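PDB 4BAX: glutamine synthetase from Streptomyces coelicolor, which is a multi-subunit enzyme of the glutamine synthetase family whose chain joins a beta-grasp domain to a larger catalytic domain. Local coordinates for residues 195-200 with 321-326; 152-157 with 206-211. One frame throughout, in Å; residues are numbered along the deposited sequence.

Both contacts use helix 190-210, which meets a different helix at each of two levels. Contact 1, on 195-200, meets the start of helix 323-341 close to the centre of the chain; contact 2, on 206-211, meets the first turns of helix 152-164 nearer the periphery. Their centres are 20 Å apart and their nearest atoms about 7 Å apart, without touching. Along the chain the segments alternate: 152-157, 195-200, 206-211, then 321-326. One helix thus ties an earlier and a much later part of the chain together, from the side of the beta-grasp sheet at contact 1 to a surface shared with neighbouring subunits at contact 2.

Contact 1 of 2, residues 195-200 with 321-326; sequences DQLWVA and VDPYVV
Trp198 reaches from helix 190-210 into the start of helix 323-341, where three consecutive residues, Asp322, Pro323 and Tyr324, surround its pyrrole side. Pro323 lies over one face of the indole, its CG 3.3 Å from Trp198 NE1. At the ring edge, Trp198 NE1 donates to Asp322 OD1 over 3.3 Å, the acceptor lying nearly in the indole plane while the carboxylate stands almost perpendicular to it. The same Asp322 OD1 takes the backbone N of Tyr324 at 3.0 Å, the capping bond of an N-cap aspartate. The two donors arrive from opposite faces of the carboxylate, and Thr93 is hydrogen-bonded to its OD2.

Tyr324 crosses the indole obliquely, the two planes 38° apart, with Tyr324 CE2 3.4 Å from Trp198 CD1. With its CG beside the backbone N (chi1 -69°), the ring extends back to helix 190-210, where Tyr324 OH donates to Asp195 OD1 over 2.5 Å, almost in line with the C-O bond. Asp195 OD2 pairs with Arg94. One residue before Trp198, Leu197 CD2 adds an apolar touch to Pro323 CB at 3.8 Å.

Leu78 of strand 75-82 in the beta-grasp sheet touches both Asp195 and Tyr324, and Arg201 makes a cation-pi contact with Trp198. The buried Asp195 and the partly exposed Asp322 therefore each bind across the contact and to a third piece of chain. The pairing of Asp195 with Arg94, outside the two segments, and the helix start at Asp322 would both be expected to favour the charged form of these aspartates.

Contact 2 of 2, residues 152-157 with 206-211; sequences RDVVEA and RTAEDF
Phe211 lies along the first turns of helix 152-164, running past Val154 in the opposite direction. Phe211 CB starts the contact 3.7 Å from Val154 CG2, and CG meets the same methyl. Beyond CG the two sides of the ring meet different residues: Phe211 CD2 passes 3.5 Å from Asp153 OD2 and CE2 lies by Asp153 CB, while CD1 still rests against Val154 CG2 and Phe211 CE1 comes within 3.8 Å of Ala157 CB. At the tip, Phe211 CZ is 3.6 Å from the carbonyl O of Asp153. Chi1 carries the ring toward helix 152-164, and a chi2 of 87° turns a face to that helix's backbone, where Val154 CA sits 4.1 Å from the Phe211 ring centroid and 13° off the normal, a CH-pi contact.

Small groups fill the rest. Val154 CG1 packs on Ala208 CB, and Ala157 CB meets Thr207 CG2 at 3.5 Å. Thr207 turns its hydroxyl to Leu203 O and Asn161 instead. A modelled sodium ion is about 3 Å from the side chain of Asp153, and Glu209 forms a salt bridge with Arg152 of a neighbouring subunit.

The axes of 152-157 and 206-210 approach to 9.3 Å, with 137° between their directions. Val154 and Val155 also touch strand 110-121, so this is a helix pair of the glutamine synthetase catalytic domain, with helix 152-164 laid against its beta-sheet at a subunit boundary.

Contact 1 of 2, residues 195-200 with 321-326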
ATOM      1  N   ASP A 195     -24.850 -25.107 -31.025  1.00 32.25           N
ATOM      2  CA  ASP A 195     -23.455 -25.507 -31.013  1.00 31.86           C
ATOM      3  C   ASP A 195     -22.559 -24.276 -30.996  1.00 31.61           C
ATOM      4  O   ASP A 195     -21.603 -24.223 -30.208  1.00 32.08           O
ATOM      5  CB  ASP A 195     -23.122 -26.377 -32.228  1.00 32.02           C
ATOM      6  CG  ASP A 195     -23.699 -27.787 -32.111  1.00 32.68           C
ATOM      7  OD1 ASP A 195     -24.016 -28.217 -30.976  1.00 32.71           O
ATOM      8  OD2 ASP A 195     -23.849 -28.473 -33.151  1.00 33.17           O
ATOM      9  N   GLN A 196     -22.871 -23.280 -31.833  1.00 30.71           N
ATOM     10  CA  GLN A 196     -22.022 -22.082 -31.939  1.00 29.62           C
ATOM     11  C   GLN A 196     -22.051 -21.234 -30.658  1.00 28.88           C
ATOM     12  O   GLN A 196     -21.009 -20.762 -30.198  1.00 28.87           O
ATOM     13  CB  GLN A 196     -22.412 -21.229 -33.166  1.00 29.37           C
ATOM     14  CG  GLN A 196     -22.197 -21.894 -34.537  1.00 29.91           C
ATOM     15  CD  GLN A 196     -22.158 -20.903 -35.716  1.00 30.33           C
ATOM     16  OE1 GLN A 196     -22.124 -19.688 -35.519  1.00 30.55           O
ATOM     17  NE2 GLN A 196     -22.128 -21.432 -36.949  1.00 30.27           N
ATOM     18  N   LEU A 197     -23.230 -21.132 -30.044  1.00 28.16           N
ATOM     19  CA  LEU A 197     -23.419 -20.380 -28.804  1.00 27.52           C
ATOM     20  C   LEU A 197     -22.612 -20.966 -27.632  1.00 27.84           C
ATOM     21  O   LEU A 197     -22.015 -20.212 -26.821  1.00 27.40           O
ATOM     22  CB  LEU A 197     -24.912 -20.306 -28.446  1.00 26.70           C
ATOM     23  CG  LEU A 197     -25.240 -19.574 -27.135  1.00 25.87           C
ATOM     24  CD1 LEU A 197     -24.616 -18.175 -27.115  1.00 25.28           C
ATOM     25  CD2 LEU A 197     -26.747 -19.469 -26.890  1.00 25.54           C
ATOM     26  N   TRP A 198     -22.590 -22.301 -27.545  1.00 27.84           N
ATOM     27  CA  TRP A 198     -21.816 -22.966 -26.499  1.00 27.42           C
ATOM     28  C   TRP A 198     -20.335 -22.686 -26.673  1.00 26.81           C
ATOM     29  O   TRP A 198     -19.615 -22.377 -25.709  1.00 26.97           O
ATOM     30  CB  TRP A 198     -22.068 -24.482 -26.491  1.00 27.04           C
ATOM     31  CG  TRP A 198     -23.198 -24.867 -25.595  1.00 26.56           C
ATOM     32  CD1 TRP A 198     -24.352 -25.544 -25.944  1.00 26.50           C
ATOM     33  CD2 TRP A 198     -23.329 -24.544 -24.216  1.00 26.22           C
ATOM     34  NE1 TRP A 198     -25.169 -25.691 -24.841  1.00 26.16           N
ATOM     35  CE2 TRP A 198     -24.567 -25.081 -23.769  1.00 26.20           C
ATOM     36  CE3 TRP A 198     -22.514 -23.866 -23.298  1.00 25.95           C
ATOM     37  CZ2 TRP A 198     -25.000 -24.956 -22.440  1.00 26.05           C
ATOM     38  CZ3 TRP A 198     -22.949 -23.738 -21.981  1.00 25.58           C
ATOM     39  CH2 TRP A 198     -24.177 -24.285 -21.567  1.00 25.76           C
ATOM     40  N   VAL A 199     -19.909 -22.727 -27.926  1.00 25.73           N
ATOM     41  CA  VAL A 199     -18.531 -22.466 -28.249  1.00 24.98           C
ATOM     42  C   VAL A 199     -18.219 -20.986 -28.001  1.00 25.38           C
ATOM     43  O   VAL A 199     -17.173 -20.620 -27.448  1.00 25.47           O
ATOM     44  CB  VAL A 199     -18.211 -22.886 -29.685  1.00 23.91           C
ATOM     45  CG1 VAL A 199     -16.826 -22.406 -30.061  1.00 23.59           C
ATOM     46  CG2 VAL A 199     -18.321 -24.407 -29.830  1.00 23.33           C
ATOM     47  N   ALA A 200     -19.166 -20.136 -28.385  1.00 25.26           N
ATOM     48  CA  ALA A 200     -19.008 -18.717 -28.161  1.00 24.69           C
ATOM     49  C   ALA A 200     -18.954 -18.385 -26.645  1.00 24.66           C
ATOM     50  O   ALA A 200     -18.180 -17.507 -26.224  1.00 23.98           O
ATOM     51  CB  ALA A 200     -20.118 -17.922 -28.882  1.00 23.98           C
ATOM     52  N   VAL A 321     -29.770 -19.935 -19.883  1.00 29.63           N
ATOM     53  CA  VAL A 321     -30.506 -21.030 -20.518  1.00 29.74           C
ATOM     54  C   VAL A 321     -29.575 -21.909 -21.355  1.00 29.90           C
ATOM     55  O   VAL A 321     -28.596 -21.433 -21.926  1.00 29.65           O
ATOM     56  CB  VAL A 321     -31.652 -20.497 -21.407  1.00 29.81           C
ATOM     57  CG1 VAL A 321     -31.116 -19.787 -22.660  1.00 29.59           C
ATOM     58  CG2 VAL A 321     -32.632 -21.627 -21.754  1.00 30.05           C
ATOM     59  N   ASP A 322     -29.854 -23.207 -21.379  1.00 30.70           N
ATOM     60  CA  ASP A 322     -29.205 -24.125 -22.311  1.00 31.36           C
ATOM     61  C   ASP A 322     -29.866 -23.917 -23.674  1.00 31.50           C
ATOM     62  O   ASP A 322     -31.078 -24.124 -23.816  1.00 32.16           O
ATOM     63  CB  ASP A 322     -29.412 -25.573 -21.843  1.00 31.76           C
ATOM     64  CG  ASP A 322     -28.610 -26.598 -22.663  1.00 31.91           C
ATOM     65  OD1 ASP A 322     -28.219 -26.301 -23.817  1.00 32.37           O
ATOM     66  OD2 ASP A 322     -28.373 -27.712 -22.146  1.00 31.39           O
ATOM     67  N   PRO A 323     -29.071 -23.541 -24.691  1.00 30.79           N
ATOM     68  CA  PRO A 323     -29.602 -23.329 -26.053  1.00 30.17           C
ATOM     69  C   PRO A 323     -30.260 -24.584 -26.636  1.00 29.39           C
ATOM     70  O   PRO A 323     -31.300 -24.462 -27.302  1.00 29.12           O
ATOM     71  CB  PRO A 323     -28.363 -22.910 -26.872  1.00 30.27           C
ATOM     72  CG  PRO A 323     -27.175 -23.299 -26.028  1.00 30.52           C
ATOM     73  CD  PRO A 323     -27.640 -23.208 -24.590  1.00 30.57           C
ATOM     74  N   TYR A 324     -29.728 -25.761 -26.304  1.00 28.80           N
ATOM     75  CA  TYR A 324     -30.287 -27.019 -26.784  1.00 28.84           C
ATOM     76  C   TYR A 324     -31.732 -27.178 -26.325  1.00 28.54           C
ATOM     77  O   TYR A 324     -32.588 -27.697 -27.064  1.00 28.36           O
ATOM     78  CB  TYR A 324     -29.460 -28.217 -26.270  1.00 28.88           C
ATOM     79  CG  TYR A 324     -28.064 -28.347 -26.860  1.00 28.98           C
ATOM     80  CD1 TYR A 324     -27.846 -28.236 -28.225  1.00 29.04           C
ATOM     81  CD2 TYR A 324     -26.949 -28.513 -26.031  1.00 28.88           C
ATOM     82  CE1 TYR A 324     -26.567 -28.321 -28.758  1.00 28.98           C
ATOM     83  CE2 TYR A 324     -25.664 -28.603 -26.561  1.00 28.86           C
ATOM     84  CZ  TYR A 324     -25.484 -28.508 -27.926  1.00 29.05           C
ATOM     85  OH  TYR A 324     -24.224 -28.595 -28.468  1.00 29.15           O
ATOM     86  N   VAL A 325     -31.982 -26.743 -25.094  1.00 28.08           N
ATOM     87  CA  VAL A 325     -33.305 -26.818 -24.494  1.00 28.08           C
ATOM     88  C   VAL A 325     -34.327 -25.789 -25.022  1.00 28.18           C
ATOM     89  O   VAL A 325     -35.422 -26.161 -25.451  1.00 28.50           O
ATOM     90  CB  VAL A 325     -33.193 -26.760 -22.944  1.00 20.67           C
ATOM     91  CG1 VAL A 325     -34.564 -26.786 -22.286  1.00 20.50           C
ATOM     92  CG2 VAL A 325     -32.314 -27.915 -22.447  1.00 20.52           C
ATOM     93  N   VAL A 326     -33.958 -24.510 -25.039  1.00 27.97           N
ATOM     94  CA  VAL A 326     -34.885 -23.474 -25.493  1.00 27.73           C
ATOM     95  C   VAL A 326     -35.252 -23.679 -26.961  1.00 27.88           C
ATOM     96  O   VAL A 326     -36.422 -23.549 -27.343  1.00 27.81           O
ATOM     97  CB  VAL A 326     -34.379 -22.034 -25.197  1.00 19.59           C
ATOM     98  CG1 VAL A 326     -33.003 -21.752 -25.851  1.00 19.68           C
ATOM     99  CG2 VAL A 326     -35.421 -21.014 -25.593  1.00 19.29           C
TER

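Contact 2 of 2, residues 152-157 with 206-211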
ATOM      1  N   ARG A 152     -14.482  -3.306 -22.483  1.00 26.04           N
ATOM      2  CA  ARG A 152     -14.512  -3.301 -23.942  1.00 27.50           C
ATOM      3  C   ARG A 152     -13.340  -4.041 -24.544  1.00 28.31           C
ATOM      4  O   ARG A 152     -13.481  -4.650 -25.600  1.00 28.08           O
ATOM      5  CB  ARG A 152     -14.600  -1.886 -24.521  1.00 27.96           C
ATOM      6  CG  ARG A 152     -15.414  -1.837 -25.803  1.00 28.07           C
ATOM      7  CD  ARG A 152     -15.006  -0.685 -26.703  1.00 27.62           C
ATOM      8  NE  ARG A 152     -15.661   0.541 -26.258  1.00 26.64           N
ATOM      9  CZ  ARG A 152     -16.922   0.859 -26.540  1.00 26.13           C
ATOM     10  NH1 ARG A 152     -17.673   0.063 -27.289  1.00 26.62           N
ATOM     11  NH2 ARG A 152     -17.435   1.994 -26.093  1.00 25.82           N
ATOM     12  N   ASP A 153     -12.188  -3.986 -23.893  1.00 29.13           N
ATOM     13  CA  ASP A 153     -11.042  -4.723 -24.404  1.00 30.66           C
ATOM     14  C   ASP A 153     -11.352  -6.242 -24.439  1.00 30.49           C
ATOM     15  O   ASP A 153     -11.029  -6.913 -25.425  1.00 31.04           O
ATOM     16  CB  ASP A 153      -9.777  -4.409 -23.594  1.00 32.41           C
ATOM     17  CG  ASP A 153     -10.004  -4.509 -22.089  1.00 33.77           C
ATOM     18  OD1 ASP A 153     -11.182  -4.526 -21.648  1.00 34.09           O
ATOM     19  OD2 ASP A 153      -8.999  -4.549 -21.344  1.00 34.32           O
ATOM     20  N   VAL A 154     -12.020  -6.765 -23.401  1.00 29.87           N
ATOM     21  CA  VAL A 154     -12.426  -8.175 -23.372  1.00 29.53           C
ATOM     22  C   VAL A 154     -13.448  -8.464 -24.471  1.00 29.09           C
ATOM     23  O   VAL A 154     -13.343  -9.454 -25.201  1.00 28.61           O
ATOM     24  CB  VAL A 154     -13.066  -8.580 -22.003  1.00 15.57           C
ATOM     25  CG1 VAL A 154     -13.250 -10.110 -21.954  1.00 15.28           C
ATOM     26  CG2 VAL A 154     -12.226  -8.154 -20.802  1.00 15.40           C
ATOM     27  N   VAL A 155     -14.426  -7.576 -24.591  1.00 28.81           N
ATOM     28  CA  VAL A 155     -15.503  -7.754 -25.542  1.00 28.60           C
ATOM     29  C   VAL A 155     -14.976  -7.798 -26.978  1.00 28.98           C
ATOM     30  O   VAL A 155     -15.392  -8.647 -27.787  1.00 30.20           O
ATOM     31  CB  VAL A 155     -16.510  -6.639 -25.399  1.00 28.69           C
ATOM     32  CG1 VAL A 155     -17.543  -6.723 -26.519  1.00 28.64           C
ATOM     33  CG2 VAL A 155     -17.154  -6.702 -24.009  1.00 28.66           C
ATOM     34  N   GLU A 156     -14.037  -6.908 -27.287  1.00 27.60           N
ATOM     35  CA  GLU A 156     -13.445  -6.879 -28.605  1.00 26.76           C
ATOM     36  C   GLU A 156     -12.621  -8.105 -28.904  1.00 25.00           C
ATOM     37  O   GLU A 156     -12.713  -8.647 -30.013  1.00 24.65           O
ATOM     38  CB  GLU A 156     -12.606  -5.627 -28.810  1.00 28.57           C
ATOM     39  CG  GLU A 156     -13.408  -4.344 -28.827  1.00 30.90           C
ATOM     40  CD  GLU A 156     -14.111  -4.066 -30.176  1.00 32.97           C
ATOM     41  OE1 GLU A 156     -13.697  -4.601 -31.240  1.00 33.63           O
ATOM     42  OE2 GLU A 156     -15.076  -3.275 -30.171  1.00 33.62           O
ATOM     43  N   ALA A 157     -11.864  -8.582 -27.916  1.00 24.44           N
ATOM     44  CA  ALA A 157     -11.052  -9.781 -28.122  1.00 24.83           C
ATOM     45  C   ALA A 157     -11.940 -10.998 -28.411  1.00 25.94           C
ATOM     46  O   ALA A 157     -11.652 -11.808 -29.316  1.00 26.76           O
ATOM     47  CB  ALA A 157     -10.175 -10.026 -26.921  1.00 23.97           C
ATOM     48  N   ARG A 206     -13.050 -18.054 -21.637  1.00 25.05           N
ATOM     49  CA  ARG A 206     -11.663 -18.317 -21.937  1.00 26.39           C
ATOM     50  C   ARG A 206     -10.877 -17.056 -22.344  1.00 27.08           C
ATOM     51  O   ARG A 206      -9.785 -16.817 -21.824  1.00 27.23           O
ATOM     52  CB  ARG A 206     -11.564 -19.434 -22.969  1.00 26.68           C
ATOM     53  CG  ARG A 206     -10.204 -19.684 -23.549  1.00 27.53           C
ATOM     54  CD  ARG A 206      -9.281 -20.378 -22.602  1.00 28.51           C
ATOM     55  NE  ARG A 206      -7.973 -20.590 -23.206  1.00 29.77           N
ATOM     56  CZ  ARG A 206      -7.025 -19.659 -23.267  1.00 31.05           C
ATOM     57  NH1 ARG A 206      -7.249 -18.439 -22.773  1.00 31.12           N
ATOM     58  NH2 ARG A 206      -5.853 -19.941 -23.836  1.00 31.71           N
ATOM     59  N   THR A 207     -11.480 -16.210 -23.180  1.00 27.69           N
ATOM     60  CA  THR A 207     -10.866 -14.943 -23.573  1.00 28.68           C
ATOM     61  C   THR A 207     -10.672 -14.039 -22.346  1.00 28.68           C
ATOM     62  O   THR A 207      -9.610 -13.414 -22.187  1.00 28.55           O
ATOM     63  CB  THR A 207     -11.716 -14.204 -24.639  1.00 26.08           C
ATOM     64  OG1 THR A 207     -11.823 -15.036 -25.789  1.00 26.61           O
ATOM     65  CG2 THR A 207     -11.070 -12.901 -25.062  1.00 25.62           C
ATOM     66  N   ALA A 208     -11.672 -14.025 -21.460  1.00 28.50           N
ATOM     67  CA  ALA A 208     -11.660 -13.167 -20.273  1.00 28.25           C
ATOM     68  C   ALA A 208     -10.571 -13.573 -19.263  1.00 28.74           C
ATOM     69  O   ALA A 208     -10.099 -12.747 -18.471  1.00 28.42           O
ATOM     70  CB  ALA A 208     -13.041 -13.123 -19.619  1.00 27.67           C
ATOM     71  N   GLU A 209     -10.144 -14.833 -19.322  1.00 29.71           N
ATOM     72  CA  GLU A 209      -9.064 -15.302 -18.461  1.00 31.01           C
ATOM     73  C   GLU A 209      -7.797 -14.481 -18.658  1.00 32.02           C
ATOM     74  O   GLU A 209      -7.104 -14.176 -17.689  1.00 32.27           O
ATOM     75  CB  GLU A 209      -8.738 -16.763 -18.745  1.00 31.50           C
ATOM     76  CG  GLU A 209      -9.783 -17.736 -18.236  1.00 31.61           C
ATOM     77  CD  GLU A 209      -9.497 -19.166 -18.662  1.00 32.19           C
ATOM     78  OE1 GLU A 209      -8.352 -19.459 -19.057  1.00 32.21           O
ATOM     79  OE2 GLU A 209     -10.422 -20.002 -18.610  1.00 32.78           O
ATOM     80  N   ASP A 210      -7.514 -14.101 -19.899  1.00 32.98           N
ATOM     81  CA  ASP A 210      -6.314 -13.327 -20.220  1.00 33.60           C
ATOM     82  C   ASP A 210      -6.335 -11.913 -19.659  1.00 33.15           C
ATOM     83  O   ASP A 210      -5.280 -11.347 -19.326  1.00 33.94           O
ATOM     84  CB  ASP A 210      -6.073 -13.323 -21.738  1.00 34.83           C
ATOM     85  CG  ASP A 210      -5.723 -14.696 -22.280  1.00 36.52           C
ATOM     86  OD1 ASP A 210      -5.120 -15.497 -21.530  1.00 37.08           O
ATOM     87  OD2 ASP A 210      -6.069 -14.992 -23.443  1.00 37.29           O
ATOM     88  N   PHE A 211      -7.544 -11.377 -19.494  1.00 31.37           N
ATOM     89  CA  PHE A 211      -7.727 -10.048 -18.943  1.00 29.42           C
ATOM     90  C   PHE A 211      -7.966 -10.074 -17.440  1.00 29.28           C
ATOM     91  O   PHE A 211      -8.229  -9.036 -16.837  1.00 28.88           O
ATOM     92  CB  PHE A 211      -8.897  -9.364 -19.637  1.00 28.13           C
ATOM     93  CG  PHE A 211      -8.675  -9.142 -21.106  1.00 27.45           C
ATOM     94  CD1 PHE A 211      -9.007 -10.140 -22.027  1.00 27.14           C
ATOM     95  CD2 PHE A 211      -8.164  -7.939 -21.583  1.00 26.75           C
ATOM     96  CE1 PHE A 211      -8.819  -9.942 -23.399  1.00 26.72           C
ATOM     97  CE2 PHE A 211      -7.965  -7.743 -22.947  1.00 26.63           C
ATOM     98  CZ  PHE A 211      -8.293  -8.751 -23.859  1.00 26.61           C
TER